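Rifamycin polyketide synthase (PDB 4LN9) probably catalyses, through its terminal-module dehydratase domain, the dehydration of a polyketide intermediate during rifamycin biosynthesis. Local coordinates at residues Phe198-Ala203 and Ile219-Asp224. Numbering follows the deposited sequence.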
loop_
_atom_site.group_PDB
_atom_site.type_symbol
_atom_site.label_atom_id
_atom_site.label_comp_id
_atom_site.label_asym_id
_atom_site.label_seq_id
_atom_site.Cartn_x
_atom_site.Cartn_y
_atom_site.Cartn_z
ATOM N N PHE A 198 -21.312 -7.596 21.579
ATOM C CA PHE A 198 -22.395 -7.133 20.720
ATOM C C PHE A 198 -23.735 -7.063 21.437
ATOM O O PHE A 198 -24.703 -6.532 20.894
ATOM C CB PHE A 198 -22.517 -8.000 19.468
ATOM C CG PHE A 198 -21.452 -7.737 18.447
ATOM C CD1 PHE A 198 -21.737 -7.029 17.290
ATOM C CD2 PHE A 198 -20.145 -8.126 18.685
ATOM C CE1 PHE A 198 -20.747 -6.768 16.361
ATOM C CE2 PHE A 198 -19.153 -7.878 17.757
ATOM C CZ PHE A 198 -19.450 -7.179 16.602
ATOM N N ARG A 199 -23.819 -7.656 22.622
ATOM C CA ARG A 199 -25.063 -7.610 23.375
ATOM C C ARG A 199 -25.222 -6.274 24.096
ATOM O O ARG A 199 -25.018 -6.181 25.306
ATOM C CB ARG A 199 -25.169 -8.797 24.338
ATOM C CG ARG A 199 -25.393 -10.124 23.623
ATOM C CD ARG A 199 -25.821 -11.229 24.576
ATOM N NE ARG A 199 -24.844 -11.433 25.642
ATOM C CZ ARG A 199 -23.934 -12.402 25.652
ATOM N NH1 ARG A 199 -23.886 -13.286 24.663
ATOM N NH2 ARG A 199 -23.058 -12.477 26.645
ATOM N N ALA A 200 -25.450 -5.218 23.319
ATOM C CA ALA A 200 -25.350 -3.857 23.832
ATOM C C ALA A 200 -26.709 -3.167 23.914
ATOM O O ALA A 200 -26.796 -2.008 24.319
ATOM C CB ALA A 200 -24.385 -3.038 22.988
ATOM N N VAL A 201 -27.759 -3.852 23.478
ATOM C CA VAL A 201 -29.100 -3.289 23.563
ATOM C C VAL A 201 -29.604 -3.332 25.002
ATOM O O VAL A 201 -29.724 -4.406 25.592
ATOM C CB VAL A 201 -30.088 -4.032 22.646
ATOM C CG1 VAL A 201 -31.487 -3.456 22.803
ATOM C CG2 VAL A 201 -29.634 -3.941 21.197
ATOM N N ARG A 202 -29.814 -2.157 25.592
ATOM C CA ARG A 202 -30.141 -2.053 27.016
ATOM C C ARG A 202 -31.641 -1.928 27.275
ATOM O O ARG A 202 -32.136 -2.342 28.323
ATOM C CB ARG A 202 -29.400 -0.874 27.649
ATOM C CG ARG A 202 -27.888 -0.994 27.574
ATOM C CD ARG A 202 -27.355 -1.821 28.733
ATOM N NE ARG A 202 -27.664 -1.192 30.012
ATOM C CZ ARG A 202 -27.695 -1.831 31.176
ATOM N NH1 ARG A 202 -27.375 -3.117 31.242
ATOM N NH2 ARG A 202 -28.007 -1.172 32.285
ATOM N N ALA A 203 -32.343 -1.281 26.351
ATOM C CA ALA A 203 -33.785 -1.116 26.453
ATOM C C ALA A 203 -34.326 -0.868 25.055
ATOM O O ALA A 203 -33.627 -0.322 24.202
ATOM C CB ALA A 203 -34.119 0.060 27.361
ATOM N N ILE A 219 -28.417 2.010 23.779
ATOM C CA ILE A 219 -27.350 1.082 23.451
ATOM C C ILE A 219 -26.126 1.480 24.260
ATOM O O ILE A 219 -25.811 2.664 24.368
ATOM C CB ILE A 219 -26.981 1.167 21.957
ATOM C CG1 ILE A 219 -28.241 1.216 21.089
ATOM C CG2 ILE A 219 -26.078 0.009 21.559
ATOM C CD1 ILE A 219 -29.044 -0.067 21.101
ATOM N N ALA A 220 -25.530 0.512 24.946
ATOM C CA ALA A 220 -24.296 0.758 25.678
ATOM C C ALA A 220 -23.385 -0.457 25.583
ATOM O O ALA A 220 -23.811 -1.581 25.845
ATOM C CB ALA A 220 -24.600 1.083 27.132
ATOM N N LEU A 221 -22.160 -0.241 25.113
ATOM C CA LEU A 221 -21.180 -1.320 25.027
ATOM C C LEU A 221 -20.816 -1.777 26.433
ATOM O O LEU A 221 -20.746 -0.960 27.351
ATOM C CB LEU A 221 -19.920 -0.840 24.301
ATOM C CG LEU A 221 -19.985 -0.681 22.779
ATOM C CD1 LEU A 221 -18.592 -0.451 22.210
ATOM C CD2 LEU A 221 -20.645 -1.889 22.129
ATOM N N PRO A 222 -20.538 -3.079 26.602
ATOM C CA PRO A 222 -20.035 -3.542 27.892
ATOM C C PRO A 222 -18.684 -2.913 28.206
ATOM O O PRO A 222 -18.004 -2.428 27.301
ATOM C CB PRO A 222 -19.884 -5.053 27.690
ATOM C CG PRO A 222 -19.725 -5.227 26.218
ATOM C CD PRO A 222 -20.570 -4.155 25.595
ATOM N N GLU A 223 -18.314 -2.888 29.482
ATOM C CA GLU A 223 -17.106 -2.185 29.902
ATOM C C GLU A 223 -15.851 -2.737 29.227
ATOM O O GLU A 223 -14.892 -2.003 28.997
ATOM C CB GLU A 223 -16.955 -2.212 31.425
ATOM C CG GLU A 223 -17.570 -1.015 32.135
ATOM C CD GLU A 223 -16.939 0.306 31.727
ATOM O OE1 GLU A 223 -15.693 0.409 31.759
ATOM O OE2 GLU A 223 -17.692 1.264 31.448
ATOM N N ASP A 224 -15.899 -4.005 28.831
ATOM C CA ASP A 224 -14.774 -4.636 28.148
ATOM C C ASP A 224 -14.428 -3.943 26.832
ATOM O O ASP A 224 -13.284 -3.990 26.381
ATOM C CB ASP A 224 -15.064 -6.116 27.900
ATOM C CG ASP A 224 -14.900 -6.958 29.148
ATOM O OD1 ASP A 224 -14.683 -6.376 30.232
ATOM O OD2 ASP A 224 -14.981 -8.199 29.044
#
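Ala220 N donates a hydrogen bond of 2.9 Å to Ala200 O, the one such bond between 198-203 and 219-224. It lies in the carbonyl plane and is nearly straight, with 159° at the hydrogen. The same oxygen also receives a CA-H...O contact from Ile219 CA at 3.3 Å, next to the antiparallel, non-hydrogen-bonded pair Val201-Ile219. This is the end of the hairpin of strands 201-207 and 214-220 that lies away from its turn. A classic beta bulge follows at once, Arg202 and Ala203 both facing Glu218.

Apolar contacts join Ala200, Val201, Ile219 and Leu221; Val201 and Ile219 share a face of the sheet. With CG2 anti to its backbone N, Ile219 sets that methyl 3.8 Å from Ala200 CB, while its other branch brings CD1 to 3.9 Å from Val201 CG2. A branched side chain thus serves both neighbours. Leu221 CD2 reaches Ala200 CB at 4.0 Å, so the small, buried methyl of Ala200, pointing toward 219-224, meets both larger residues. Helix 236-251 packs here, Ala241 touching both Ala200 and Ile219, as expected where the central helix of a hotdog fold lies against its sheet.

Arg202 adds an aliphatic contact through CG, 3.9 Å from Ala220 CB; its bent chain remains exposed, as suits a charged group. Ala200 O is satisfied by Ala220 N and Val201 N by Tyr184 OH, while Val201 meets His244 of the helix, so apolar side chains lie beside a histidine there.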